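Local structure of aminoglycoside acetyltransferase meta-AAC0020 (Uncultured bacterium, 5F48) at residues L11-L16 / K105-A110; N19-F24 / H47-L52; A87-L92 / E121-Q126. The protein probably transfers an acetyl group from acetyl-coenzyme A to aminoglycoside antibiotics. All coordinates share one frame; numbering follows the deposited sequence.

Contact 1: L11-L16 / K105-A110; sequences LKIERL and KKLITA. With MG (magnesium ion), chain H; COA (coenzyme A), chain G.
Ile13 meets Leu107 and Ala110 where the first strand of the GNAT fold, 11-15, lies against helix 103-117, which covers one face of the sheet. The segment axes pass 9.3 Å apart at 38°. Apolar contacts make the join, and no hydrogen bond crosses it. The two branches of Ile13 divide the work: CD1 reaches Leu107 CD2 at 3.7 Å, while, with CG1 beside the backbone N (chi1 -54°), CG2 falls opposite that N and touches Ala110 CB at 3.6 Å. At the margin, Leu11 CD2 rests on the aliphatic part of Lys106, 4.0 Å from CE.

Polar bonds serve the cofactor and the metal. At the helix start, Lys105 N donates to the pyrophosphate oxygen O2A of coenzyme A at 2.8 Å (151° at the hydrogen); Gly102 N and Gly104 N also donate to coenzyme A. Lys105 NZ bonds O3B at 2.7 Å and, weakly, O8A of the 3'-phosphate. A methionine here would probably leave the 3'-phosphate without this positive mate, and O3B without its donor. Glu14 leaves the strand on the side away from the helix, and its OE2 binds the magnesium ion at 2.2 Å.

Contact 2: N19-F24 / H47-L52; sequences NDLPKF and HLQKLL. With MG (magnesium ion), chain H.
Phe24 and Leu21, one helical turn apart at the start of helix 21-34, face Leu48, Leu51 and Leu52 of helix 45-52. Leu52 CD1 lies over one face of the Phe24 ring, 3.9 Å from CD2, the two side chains running antiparallel as they pass. At the ring edge, in its plane, come Leu51 CD2, 3.9 Å from Phe24 CZ, and the backbone O of Leu48, 3.7 Å from Phe24 CE2. The ring is thus bounded on a face and along its edge. Phe24 CG stands opposite the backbone N (chi1 -167°), which carries the ring across to the second helix. Leu21 CD1 meets Leu48 CB at 3.8 Å, with the side chains at about a right angle, and Leu52 CD2 packs on the backbone at Leu21 N.

One water forms the polar link, accepting from Leu21 N at 3.1 Å and donating to Gln49 OE1 at 3.0 Å. Gln49 bends at chi2 (64°), and its NE2 is bonded to Asn53 OD1 and Glu18 O, which fixes the amide.

Farther out, Asp20 occupies the N-cap position without a capping bond from its side chain. Instead its carboxylate chelates the magnesium ion, OD2 at 2.2 Å and OD1 at 2.5 Å, and OD2 also accepts from Ala17 N. Lys23 NZ bonds a metal-bound water and forms a salt bridge with Glu14. Tyr80 of the second subunit packs on Phe24 and Leu48. This is the helical pair that follows the first strand in the GNAT fold, here with its flank at the dimer interface.

Contact 3: A87-L92 / E121-Q126; sequences AYIYDL and EEVFVQ. With COA (coenzyme A), chain G.
Tyr88 and Phe124 project from the same face of the sheet, on two neighbouring parallel strands, their ring planes only 18° apart. The near-parallel rings are so far offset that little of one covers the other: their centroids lie 4.9 Å apart, and Tyr88 CD1 comes to 3.3 Å from Phe124 CE2. Phe124 CG sits between its backbone N and carbonyl carbon (chi1 65°), a setting that turns the ring back over the adjoining strand, with one face above Tyr88 CA. Tyr88 CB makes an off-centre CH-pi contact with that ring.

The other face carries Ala87, Ile89, Val123 and Val125. Ile89 spreads its branches between two valines, CD1 to Val123 CG1 at 3.6 Å and CG2 to Val125 CG2 at 3.7 Å. Ala87 CB meets Val123 CG2, and helix 103-117 covers this side through Ile108 and Tyr115.

Three backbone bonds set the register: Ala87 N to Glu122 O, Phe124 N to Ala87 O (2.8 Å) and Ile89 N to Phe124 O (2.9 Å). Beyond them the strands part, and a water accepts from Gln126 N and lies 2.9 Å from Ile89 O, to which it can donate. On the splayed strand, Leu92 O accepts from N4P of coenzyme A at 2.7 Å (153° at the hydrogen).

Residues 123-126 also pair antiparallel with a strand of the second subunit. Parallel strands that diverge around the pantetheine arm, joined by a beta-alpha-beta crossover, are the hallmark of the GNAT fold.

In the fold
From the N terminus, strand 11-15 is followed, after a short turn, by helix 21-34, and contact 2 is the first to close, joining that helix to 45-52 over a short connection. Contact 1 closes a much longer loop, from the first strand to helix 103-117, so contact 2 lies wholly within its span. Contacts 1 and 2 share the magnesium ion, and Leu16 packs on Lys23 and Phe24. Contact 3 opens inside that span and closes beyond it, so it crosses contact 1; it joins strands 86-94 and 122-128 of the beta-alpha-beta unit whose helix carries half of contact 1. There Leu107 packs on Leu92. Contacts 2 and 3 follow in series without touching, though both meet the second subunit.

Contact 1: L11-L16 / K105-A110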
loop_
_atom_site.group_PDB
_atom_site.type_symbol
_atom_site.label_atom_id
_atom_site.label_comp_id
_atom_site.label_asym_id
_atom_site.label_seq_id
_atom_site.Cartn_x
_atom_site.Cartn_y
_atom_site.Cartn_z
ATOM N N LEU B 11 -4.888 -3.562 -29.719
ATOM C CA LEU B 11 -4.670 -3.112 -28.339
ATOM C C LEU B 11 -3.315 -3.581 -27.852
ATOM O O LEU B 11 -2.959 -4.759 -27.984
ATOM C CB LEU B 11 -5.760 -3.610 -27.388
ATOM C CG LEU B 11 -5.721 -3.008 -25.978
ATOM C CD1 LEU B 11 -6.009 -1.521 -26.050
ATOM C CD2 LEU B 11 -6.725 -3.705 -25.087
ATOM N N LYS B 12 -2.565 -2.648 -27.294
ATOM C CA LYS B 12 -1.241 -2.939 -26.766
ATOM C C LYS B 12 -1.135 -2.487 -25.319
ATOM O O LYS B 12 -1.617 -1.414 -24.957
ATOM C CB LYS B 12 -0.170 -2.266 -27.628
ATOM C CG LYS B 12 1.052 -1.862 -26.849
ATOM C CD LYS B 12 2.215 -1.474 -27.743
ATOM C CE LYS B 12 3.437 -1.194 -26.877
ATOM N NZ LYS B 12 3.684 -2.349 -25.965
ATOM N N ILE B 13 -0.521 -3.328 -24.493
ATOM C CA ILE B 13 -0.209 -2.980 -23.113
ATOM C C ILE B 13 1.274 -2.620 -23.006
ATOM O O ILE B 13 2.124 -3.332 -23.535
ATOM C CB ILE B 13 -0.545 -4.138 -22.166
ATOM C CG1 ILE B 13 -2.007 -4.553 -22.384
ATOM C CG2 ILE B 13 -0.294 -3.742 -20.723
ATOM C CD1 ILE B 13 -2.973 -3.435 -22.066
ATOM N N GLU B 14 1.562 -1.497 -22.357
ATOM C CA GLU B 14 2.929 -0.981 -22.204
ATOM C C GLU B 14 3.212 -0.656 -20.731
ATOM O O GLU B 14 2.435 0.018 -20.081
ATOM C CB GLU B 14 3.137 0.267 -23.075
ATOM C CG GLU B 14 4.440 1.031 -22.817
ATOM C CD GLU B 14 4.621 2.210 -23.756
ATOM O OE1 GLU B 14 3.816 2.338 -24.705
ATOM O OE2 GLU B 14 5.564 3.011 -23.559
ATOM N N ARG B 15 4.316 -1.166 -20.204
ATOM C CA ARG B 15 4.768 -0.777 -18.877
ATOM C C ARG B 15 5.602 0.472 -19.057
ATOM O O ARG B 15 6.557 0.454 -19.831
ATOM C CB ARG B 15 5.595 -1.889 -18.226
ATOM C CG ARG B 15 6.380 -1.432 -16.990
ATOM C CD ARG B 15 6.992 -2.618 -16.285
ATOM N NE ARG B 15 7.846 -3.438 -17.143
ATOM C CZ ARG B 15 9.131 -3.190 -17.381
ATOM N NH1 ARG B 15 9.707 -2.114 -16.855
ATOM N NH2 ARG B 15 9.843 -4.015 -18.145
ATOM N N LEU B 16 5.238 1.559 -18.388
ATOM C CA LEU B 16 5.925 2.826 -18.614
ATOM C C LEU B 16 7.329 2.776 -18.039
ATOM O O LEU B 16 7.569 2.130 -17.014
ATOM C CB LEU B 16 5.148 3.993 -18.011
ATOM C CG LEU B 16 3.735 4.267 -18.539
ATOM C CD1 LEU B 16 3.204 5.588 -17.950
ATOM C CD2 LEU B 16 3.727 4.298 -20.064
ATOM N N LYS B 105 -9.222 -6.401 -18.111
ATOM C CA LYS B 105 -8.696 -7.740 -17.887
ATOM C C LYS B 105 -7.271 -7.858 -18.395
ATOM O O LYS B 105 -6.440 -8.507 -17.755
ATOM C CB LYS B 105 -9.570 -8.806 -18.562
ATOM C CG LYS B 105 -10.806 -9.175 -17.765
ATOM C CD LYS B 105 -11.480 -10.399 -18.352
ATOM C CE LYS B 105 -12.572 -10.943 -17.425
ATOM N NZ LYS B 105 -13.892 -10.871 -18.062
ATOM N N LYS B 106 -6.987 -7.250 -19.548
ATOM C CA LYS B 106 -5.653 -7.375 -20.120
ATOM C C LYS B 106 -4.624 -6.614 -19.259
ATOM O O LYS B 106 -3.479 -7.050 -19.110
ATOM C CB LYS B 106 -5.640 -6.892 -21.569
ATOM C CG LYS B 106 -6.518 -7.722 -22.512
ATOM C CD LYS B 106 -6.154 -7.519 -23.976
ATOM C CE LYS B 106 -7.384 -7.627 -24.900
ATOM N NZ LYS B 106 -8.178 -8.894 -24.761
ATOM N N LEU B 107 -5.035 -5.491 -18.682
ATOM C CA LEU B 107 -4.176 -4.752 -17.762
ATOM C C LEU B 107 -3.842 -5.550 -16.501
ATOM O O LEU B 107 -2.695 -5.577 -16.071
ATOM C CB LEU B 107 -4.826 -3.421 -17.377
ATOM C CG LEU B 107 -4.719 -2.404 -18.515
ATOM C CD1 LEU B 107 -5.613 -1.192 -18.236
ATOM C CD2 LEU B 107 -3.281 -1.979 -18.694
ATOM N N ILE B 108 -4.841 -6.180 -15.895
ATOM C CA ILE B 108 -4.595 -7.041 -14.734
ATOM C C ILE B 108 -3.654 -8.198 -15.125
ATOM O O ILE B 108 -2.647 -8.461 -14.465
ATOM C CB ILE B 108 -5.931 -7.597 -14.157
ATOM C CG1 ILE B 108 -6.726 -6.493 -13.435
ATOM C CG2 ILE B 108 -5.689 -8.783 -13.236
ATOM C CD1 ILE B 108 -5.966 -5.763 -12.299
ATOM N N THR B 109 -3.987 -8.876 -16.216
ATOM C CA THR B 109 -3.185 -9.986 -16.699
ATOM C C THR B 109 -1.723 -9.591 -16.888
ATOM O O THR B 109 -0.813 -10.267 -16.387
ATOM C CB THR B 109 -3.742 -10.526 -18.027
ATOM O OG1 THR B 109 -5.064 -11.037 -17.805
ATOM C CG2 THR B 109 -2.850 -11.637 -18.556
ATOM N N ALA B 110 -1.500 -8.497 -17.608
ATOM C CA ALA B 110 -0.147 -8.010 -17.844
ATOM C C ALA B 110 0.571 -7.673 -16.532
ATOM O O ALA B 110 1.774 -7.885 -16.398
ATOM C CB ALA B 110 -0.179 -6.791 -18.748
HETATM MG MG MG H . 7.606 3.690 -23.423
HETATM N N1A COA G . -20.772 -3.209 -14.881
HETATM C C2A COA G . -19.805 -3.735 -14.121
HETATM N N3A COA G . -19.063 -4.783 -14.468
HETATM C C4A COA G . -19.315 -5.342 -15.655
HETATM C C5A COA G . -20.306 -4.859 -16.520
HETATM C C6A COA G . -21.050 -3.730 -16.067
HETATM N N6A COA G . -22.058 -3.190 -16.873
HETATM N N7A COA G . -20.300 -5.646 -17.652
HETATM C C8A COA G . -19.345 -6.570 -17.491
HETATM N N9A COA G . -18.760 -6.388 -16.284
HETATM C C1B COA G . -17.673 -7.098 -15.670
HETATM C C2B COA G . -17.641 -8.679 -16.131
HETATM O O2B COA G . -17.876 -9.456 -14.938
HETATM C C3B COA G . -16.466 -8.868 -16.609
HETATM O O3B COA G . -16.366 -9.929 -17.661
HETATM P P3B COA G . -17.287 -11.211 -17.798
HETATM O O7A COA G . -18.229 -11.411 -16.631
HETATM O O8A COA G . -16.425 -12.442 -17.898
HETATM O O9A COA G . -18.081 -11.052 -19.051
HETATM C C4B COA G . -16.001 -7.471 -17.142
HETATM O O4B COA G . -16.602 -6.538 -16.073
HETATM C C5B COA G . -14.632 -7.278 -17.127
HETATM O O5B COA G . -14.077 -7.166 -18.403
HETATM P P1A COA G . -13.304 -5.907 -18.912
HETATM O O1A COA G . -13.884 -5.616 -20.283
HETATM O O2A COA G . -11.841 -6.203 -19.044
HETATM O O3A COA G . -13.579 -4.646 -18.036
HETATM P P2A COA G . -13.157 -3.158 -18.263
HETATM O O4A COA G . -14.397 -2.266 -18.331
HETATM O O5A COA G . -12.281 -2.890 -19.478
HETATM O O6A COA G . -12.291 -2.873 -16.933
HETATM C CBP COA G . -12.688 -1.212 -15.423
HETATM C CCP COA G . -11.910 -1.531 -16.687
HETATM C CDP COA G . -13.325 -2.548 -14.998
HETATM C CEP COA G . -11.640 -0.723 -14.447
HETATM C CAP COA G . -13.685 -0.168 -15.879
HETATM O OAP COA G . -14.982 -0.667 -16.127
HETATM C C9P COA G . -13.626 1.156 -15.149
HETATM O O9P COA G . -12.676 1.899 -15.309
HETATM N N8P COA G . -14.701 1.522 -14.296
HETATM C C7P COA G . -14.709 2.822 -13.597
HETATM C C6P COA G . -13.513 2.972 -12.690
HETATM C C5P COA G . -13.265 1.867 -11.683
HETATM O O5P COA G . -14.188 1.433 -11.043
HETATM N N4P COA G . -11.932 1.331 -11.483
HETATM C C3P COA G . -11.683 0.278 -10.500
HETATM C C2P COA G . -11.449 0.897 -9.093
HETATM S S1P COA G . -10.024 2.026 -9.093
HETATM O O HOH W 1 7.922 1.880 -22.276
HETATM O O HOH W 2 8.006 2.231 -24.877
HETATM O O HOH W 3 7.285 4.658 -25.349
#

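Contact 2: N19-F24 / H47-L52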
loop_
_atom_site.group_PDB
_atom_site.type_symbol
_atom_site.label_atom_id
_atom_site.label_comp_id
_atom_site.label_asym_id
_atom_site.label_seq_id
_atom_site.Cartn_x
_atom_site.Cartn_y
_atom_site.Cartn_z
ATOM N N ASN B 19 11.439 7.495 -19.508
ATOM C CA ASN B 19 11.258 8.479 -20.570
ATOM C C ASN B 19 9.818 8.501 -21.089
ATOM O O ASN B 19 9.588 8.890 -22.221
ATOM C CB ASN B 19 12.211 8.215 -21.740
ATOM C CG ASN B 19 11.917 6.900 -22.449
ATOM O OD1 ASN B 19 11.404 5.961 -21.855
ATOM N ND2 ASN B 19 12.268 6.829 -23.725
ATOM N N ASP B 20 8.871 8.080 -20.249
ATOM C CA ASP B 20 7.453 8.012 -20.610
ATOM C C ASP B 20 6.565 9.004 -19.822
ATOM O O ASP B 20 5.379 8.746 -19.625
ATOM C CB ASP B 20 6.903 6.586 -20.405
ATOM C CG ASP B 20 7.200 5.636 -21.583
ATOM O OD1 ASP B 20 7.092 6.043 -22.759
ATOM O OD2 ASP B 20 7.545 4.457 -21.333
ATOM N N LEU B 21 7.106 10.135 -19.382
ATOM C CA LEU B 21 6.272 11.122 -18.676
ATOM C C LEU B 21 5.037 11.626 -19.457
ATOM O O LEU B 21 3.984 11.860 -18.847
ATOM C CB LEU B 21 7.118 12.322 -18.256
ATOM C CG LEU B 21 6.362 13.425 -17.515
ATOM C CD1 LEU B 21 5.716 12.829 -16.285
ATOM C CD2 LEU B 21 7.305 14.573 -17.146
ATOM N N PRO B 22 5.153 11.814 -20.793
ATOM C CA PRO B 22 3.941 12.190 -21.531
ATOM C C PRO B 22 2.809 11.163 -21.415
ATOM O O PRO B 22 1.662 11.547 -21.274
ATOM C CB PRO B 22 4.440 12.302 -22.980
ATOM C CG PRO B 22 5.842 12.768 -22.836
ATOM C CD PRO B 22 6.368 12.055 -21.601
ATOM N N LYS B 23 3.128 9.879 -21.453
ATOM C CA LYS B 23 2.102 8.863 -21.313
ATOM C C LYS B 23 1.559 8.766 -19.870
ATOM O O LYS B 23 0.383 8.522 -19.668
ATOM C CB LYS B 23 2.655 7.521 -21.778
ATOM C CG LYS B 23 2.773 7.427 -23.302
ATOM C CD LYS B 23 3.322 6.083 -23.737
ATOM C CE LYS B 23 3.416 6.006 -25.271
ATOM N NZ LYS B 23 4.173 4.813 -25.714
ATOM N N PHE B 24 2.432 8.944 -18.891
ATOM C CA PHE B 24 2.047 9.034 -17.487
ATOM C C PHE B 24 1.004 10.142 -17.304
ATOM O O PHE B 24 -0.054 9.929 -16.700
ATOM C CB PHE B 24 3.306 9.291 -16.619
ATOM C CG PHE B 24 3.090 9.090 -15.134
ATOM C CD1 PHE B 24 2.033 8.318 -14.666
ATOM C CD2 PHE B 24 3.949 9.675 -14.209
ATOM C CE1 PHE B 24 1.828 8.132 -13.294
ATOM C CE2 PHE B 24 3.752 9.486 -12.841
ATOM C CZ PHE B 24 2.688 8.721 -12.392
ATOM N N HIS B 47 7.753 16.652 -10.068
ATOM C CA HIS B 47 7.272 15.659 -9.115
ATOM C C HIS B 47 6.894 14.353 -9.790
ATOM O O HIS B 47 7.317 13.277 -9.352
ATOM C CB HIS B 47 6.073 16.184 -8.342
ATOM C CG HIS B 47 5.494 15.179 -7.399
ATOM N ND1 HIS B 47 5.965 15.010 -6.111
ATOM C CD2 HIS B 47 4.494 14.283 -7.554
ATOM C CE1 HIS B 47 5.275 14.055 -5.518
ATOM N NE2 HIS B 47 4.371 13.598 -6.368
ATOM N N LEU B 48 6.076 14.441 -10.839
ATOM C CA LEU B 48 5.646 13.248 -11.550
ATOM C C LEU B 48 6.850 12.492 -12.097
ATOM O O LEU B 48 6.879 11.257 -12.054
ATOM C CB LEU B 48 4.679 13.604 -12.671
ATOM C CG LEU B 48 3.365 14.235 -12.187
ATOM C CD1 LEU B 48 2.476 14.696 -13.364
ATOM C CD2 LEU B 48 2.627 13.244 -11.300
ATOM N N GLN B 49 7.842 13.222 -12.606
ATOM C CA GLN B 49 9.038 12.565 -13.137
ATOM C C GLN B 49 9.768 11.814 -12.020
ATOM O O GLN B 49 10.215 10.680 -12.209
ATOM C CB GLN B 49 9.988 13.566 -13.805
ATOM C CG GLN B 49 11.221 12.909 -14.447
ATOM C CD GLN B 49 10.854 11.978 -15.604
ATOM O OE1 GLN B 49 10.441 12.432 -16.681
ATOM N NE2 GLN B 49 11.008 10.676 -15.388
ATOM N N LYS B 50 9.889 12.436 -10.856
ATOM C CA LYS B 50 10.591 11.766 -9.761
ATOM C C LYS B 50 9.884 10.485 -9.340
ATOM O O LYS B 50 10.532 9.483 -9.043
ATOM C CB LYS B 50 10.747 12.692 -8.560
ATOM C CG LYS B 50 11.909 13.648 -8.698
ATOM C CD LYS B 50 11.866 14.707 -7.618
ATOM C CE LYS B 50 12.718 15.902 -7.998
ATOM N NZ LYS B 50 12.610 16.989 -6.987
ATOM N N LEU B 51 8.559 10.524 -9.322
ATOM C CA LEU B 51 7.758 9.348 -8.996
ATOM C C LEU B 51 7.941 8.244 -10.037
ATOM O O LEU B 51 8.139 7.078 -9.708
ATOM C CB LEU B 51 6.287 9.740 -8.890
ATOM C CG LEU B 51 5.274 8.591 -8.814
ATOM C CD1 LEU B 51 5.565 7.732 -7.596
ATOM C CD2 LEU B 51 3.869 9.163 -8.735
ATOM N N LEU B 52 7.864 8.624 -11.304
ATOM C CA LEU B 52 8.072 7.673 -12.395
ATOM C C LEU B 52 9.453 7.012 -12.299
ATOM O O LEU B 52 9.604 5.840 -12.625
ATOM C CB LEU B 52 7.908 8.392 -13.733
ATOM C CG LEU B 52 7.708 7.580 -15.002
ATOM C CD1 LEU B 52 6.472 6.728 -14.831
ATOM C CD2 LEU B 52 7.611 8.511 -16.254
HETATM MG MG MG H . 7.606 3.690 -23.423
HETATM O O HOH W 4 10.000 11.178 -19.350
HETATM O O HOH W 3 7.285 4.658 -25.349
HETATM O O HOH W 2 8.006 2.231 -24.877
HETATM O O HOH W 1 7.922 1.880 -22.276
#

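Contact 3: A87-L92 / E121-Q126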
loop_
_atom_site.group_PDB
_atom_site.type_symbol
_atom_site.label_atom_id
_atom_site.label_comp_id
_atom_site.label_asym_id
_atom_site.label_seq_id
_atom_site.Cartn_x
_atom_site.Cartn_y
_atom_site.Cartn_z
ATOM N N ALA B 87 3.044 -6.581 -4.510
ATOM C CA ALA B 87 2.633 -5.434 -5.315
ATOM C C ALA B 87 1.194 -5.001 -4.995
ATOM O O ALA B 87 0.283 -5.827 -4.853
ATOM C CB ALA B 87 2.756 -5.746 -6.791
ATOM N N TYR B 88 1.015 -3.694 -4.904
ATOM C CA TYR B 88 -0.252 -3.077 -4.532
ATOM C C TYR B 88 -0.742 -2.277 -5.729
ATOM O O TYR B 88 -0.176 -1.243 -6.029
ATOM C CB TYR B 88 -0.039 -2.164 -3.315
ATOM C CG TYR B 88 -1.238 -1.377 -2.816
ATOM C CD1 TYR B 88 -2.557 -1.757 -3.103
ATOM C CD2 TYR B 88 -1.042 -0.257 -2.036
ATOM C CE1 TYR B 88 -3.635 -1.017 -2.617
ATOM C CE2 TYR B 88 -2.089 0.471 -1.558
ATOM C CZ TYR B 88 -3.381 0.107 -1.845
ATOM O OH TYR B 88 -4.385 0.898 -1.312
ATOM N N ILE B 89 -1.759 -2.775 -6.423
ATOM C CA ILE B 89 -2.426 -2.017 -7.479
ATOM C C ILE B 89 -3.270 -0.942 -6.842
ATOM O O ILE B 89 -4.180 -1.241 -6.067
ATOM C CB ILE B 89 -3.327 -2.922 -8.341
ATOM C CG1 ILE B 89 -2.497 -4.014 -9.019
ATOM C CG2 ILE B 89 -4.150 -2.080 -9.349
ATOM C CD1 ILE B 89 -3.343 -5.081 -9.754
ATOM N N TYR B 90 -2.969 0.312 -7.149
ATOM C CA TYR B 90 -3.610 1.419 -6.471
ATOM C C TYR B 90 -4.808 1.934 -7.271
ATOM O O TYR B 90 -5.922 1.998 -6.753
ATOM C CB TYR B 90 -2.602 2.534 -6.222
ATOM C CG TYR B 90 -3.125 3.641 -5.346
ATOM C CD1 TYR B 90 -3.217 3.485 -3.967
ATOM C CD2 TYR B 90 -3.540 4.836 -5.900
ATOM C CE1 TYR B 90 -3.705 4.491 -3.178
ATOM C CE2 TYR B 90 -4.032 5.838 -5.126
ATOM C CZ TYR B 90 -4.110 5.670 -3.762
ATOM O OH TYR B 90 -4.602 6.698 -3.002
ATOM N N ASP B 91 -4.577 2.292 -8.529
ATOM C CA ASP B 91 -5.649 2.787 -9.386
ATOM C C ASP B 91 -5.731 1.934 -10.635
ATOM O O ASP B 91 -4.700 1.528 -11.163
ATOM C CB ASP B 91 -5.410 4.247 -9.786
ATOM C CG ASP B 91 -6.024 5.241 -8.816
ATOM O OD1 ASP B 91 -7.052 4.911 -8.181
ATOM O OD2 ASP B 91 -5.483 6.365 -8.711
ATOM N N LEU B 92 -6.952 1.676 -11.104
ATOM C CA LEU B 92 -7.173 1.053 -12.420
ATOM C C LEU B 92 -8.404 1.699 -13.058
ATOM O O LEU B 92 -9.439 1.850 -12.411
ATOM C CB LEU B 92 -7.362 -0.468 -12.308
ATOM C CG LEU B 92 -8.003 -1.256 -13.476
ATOM C CD1 LEU B 92 -7.158 -1.236 -14.744
ATOM C CD2 LEU B 92 -8.275 -2.693 -13.065
ATOM N N GLU B 121 5.696 -12.373 -4.399
ATOM C CA GLU B 121 4.829 -13.346 -3.755
ATOM C C GLU B 121 3.368 -13.210 -4.204
ATOM O O GLU B 121 2.675 -14.206 -4.395
ATOM C CB GLU B 121 4.913 -13.206 -2.238
ATOM C CG GLU B 121 4.029 -14.163 -1.487
ATOM C CD GLU B 121 4.028 -13.893 0.002
ATOM O OE1 GLU B 121 4.933 -13.177 0.483
ATOM O OE2 GLU B 121 3.120 -14.399 0.689
ATOM N N GLU B 122 2.912 -11.974 -4.372
ATOM C CA GLU B 122 1.485 -11.713 -4.484
ATOM C C GLU B 122 1.207 -10.288 -4.936
ATOM O O GLU B 122 1.979 -9.361 -4.645
ATOM C CB GLU B 122 0.805 -11.990 -3.137
ATOM C CG GLU B 122 -0.525 -11.264 -2.901
ATOM C CD GLU B 122 -1.053 -11.453 -1.488
ATOM O OE1 GLU B 122 -0.978 -12.580 -0.962
ATOM O OE2 GLU B 122 -1.503 -10.458 -0.892
ATOM N N VAL B 123 0.107 -10.113 -5.655
ATOM C CA VAL B 123 -0.376 -8.785 -6.016
ATOM C C VAL B 123 -1.755 -8.611 -5.380
ATOM O O VAL B 123 -2.553 -9.549 -5.392
ATOM C CB VAL B 123 -0.460 -8.615 -7.544
ATOM C CG1 VAL B 123 -1.198 -7.308 -7.940
ATOM C CG2 VAL B 123 0.930 -8.686 -8.170
ATOM N N PHE B 124 -2.039 -7.447 -4.807
ATOM C CA PHE B 124 -3.388 -7.209 -4.307
ATOM C C PHE B 124 -3.944 -5.861 -4.770
ATOM O O PHE B 124 -3.222 -4.960 -5.191
ATOM C CB PHE B 124 -3.466 -7.342 -2.770
ATOM C CG PHE B 124 -2.668 -6.314 -1.997
ATOM C CD1 PHE B 124 -1.350 -6.563 -1.643
ATOM C CD2 PHE B 124 -3.251 -5.124 -1.590
ATOM C CE1 PHE B 124 -0.622 -5.625 -0.933
ATOM C CE2 PHE B 124 -2.527 -4.190 -0.865
ATOM C CZ PHE B 124 -1.216 -4.439 -0.537
ATOM N N VAL B 125 -5.261 -5.771 -4.716
ATOM C CA VAL B 125 -5.997 -4.621 -5.209
ATOM C C VAL B 125 -7.268 -4.557 -4.396
ATOM O O VAL B 125 -7.728 -5.577 -3.862
ATOM C CB VAL B 125 -6.317 -4.737 -6.714
ATOM C CG1 VAL B 125 -7.277 -5.906 -6.969
ATOM C CG2 VAL B 125 -6.905 -3.433 -7.256
ATOM N N GLN B 126 -7.816 -3.359 -4.255
ATOM C CA GLN B 126 -8.995 -3.194 -3.429
ATOM C C GLN B 126 -10.089 -2.434 -4.163
ATOM O O GLN B 126 -9.835 -1.726 -5.144
ATOM C CB GLN B 126 -8.637 -2.479 -2.130
ATOM C CG GLN B 126 -7.381 -3.054 -1.458
ATOM C CD GLN B 126 -7.216 -2.597 -0.010
ATOM O OE1 GLN B 126 -7.452 -1.435 0.319
ATOM N NE2 GLN B 126 -6.831 -3.521 0.862
HETATM N N1A COA G . -20.772 -3.209 -14.881
HETATM C C2A COA G . -19.805 -3.735 -14.121
HETATM N N3A COA G . -19.063 -4.783 -14.468
HETATM C C4A COA G . -19.315 -5.342 -15.655
HETATM C C5A COA G . -20.306 -4.859 -16.520
HETATM C C6A COA G . -21.050 -3.730 -16.067
HETATM N N6A COA G . -22.058 -3.190 -16.873
HETATM N N7A COA G . -20.300 -5.646 -17.652
HETATM C C8A COA G . -19.345 -6.570 -17.491
HETATM N N9A COA G . -18.760 -6.388 -16.284
HETATM C C1B COA G . -17.673 -7.098 -15.670
HETATM C C2B COA G . -17.641 -8.679 -16.131
HETATM O O2B COA G . -17.876 -9.456 -14.938
HETATM C C3B COA G . -16.466 -8.868 -16.609
HETATM O O3B COA G . -16.366 -9.929 -17.661
HETATM P P3B COA G . -17.287 -11.211 -17.798
HETATM O O7A COA G . -18.229 -11.411 -16.631
HETATM O O8A COA G . -16.425 -12.442 -17.898
HETATM O O9A COA G . -18.081 -11.052 -19.051
HETATM C C4B COA G . -16.001 -7.471 -17.142
HETATM O O4B COA G . -16.602 -6.538 -16.073
HETATM C C5B COA G . -14.632 -7.278 -17.127
HETATM O O5B COA G . -14.077 -7.166 -18.403
HETATM P P1A COA G . -13.304 -5.907 -18.912
HETATM O O1A COA G . -13.884 -5.616 -20.283
HETATM O O2A COA G . -11.841 -6.203 -19.044
HETATM O O3A COA G . -13.579 -4.646 -18.036
HETATM P P2A COA G . -13.157 -3.158 -18.263
HETATM O O4A COA G . -14.397 -2.266 -18.331
HETATM O O5A COA G . -12.281 -2.890 -19.478
HETATM O O6A COA G . -12.291 -2.873 -16.933
HETATM C CBP COA G . -12.688 -1.212 -15.423
HETATM C CCP COA G . -11.910 -1.531 -16.687
HETATM C CDP COA G . -13.325 -2.548 -14.998
HETATM C CEP COA G . -11.640 -0.723 -14.447
HETATM C CAP COA G . -13.685 -0.168 -15.879
HETATM O OAP COA G . -14.982 -0.667 -16.127
HETATM C C9P COA G . -13.626 1.156 -15.149
HETATM O O9P COA G . -12.676 1.899 -15.309
HETATM N N8P COA G . -14.701 1.522 -14.296
HETATM C C7P COA G . -14.709 2.822 -13.597
HETATM C C6P COA G . -13.513 2.972 -12.690
HETATM C C5P COA G . -13.265 1.867 -11.683
HETATM O O5P COA G . -14.188 1.433 -11.043
HETATM N N4P COA G . -11.932 1.331 -11.483
HETATM C C3P COA G . -11.683 0.278 -10.500
HETATM C C2P COA G . -11.449 0.897 -9.093
HETATM S S1P COA G . -10.024 2.026 -9.093
HETATM O O HOH W 5 -6.674 -0.762 -4.771
#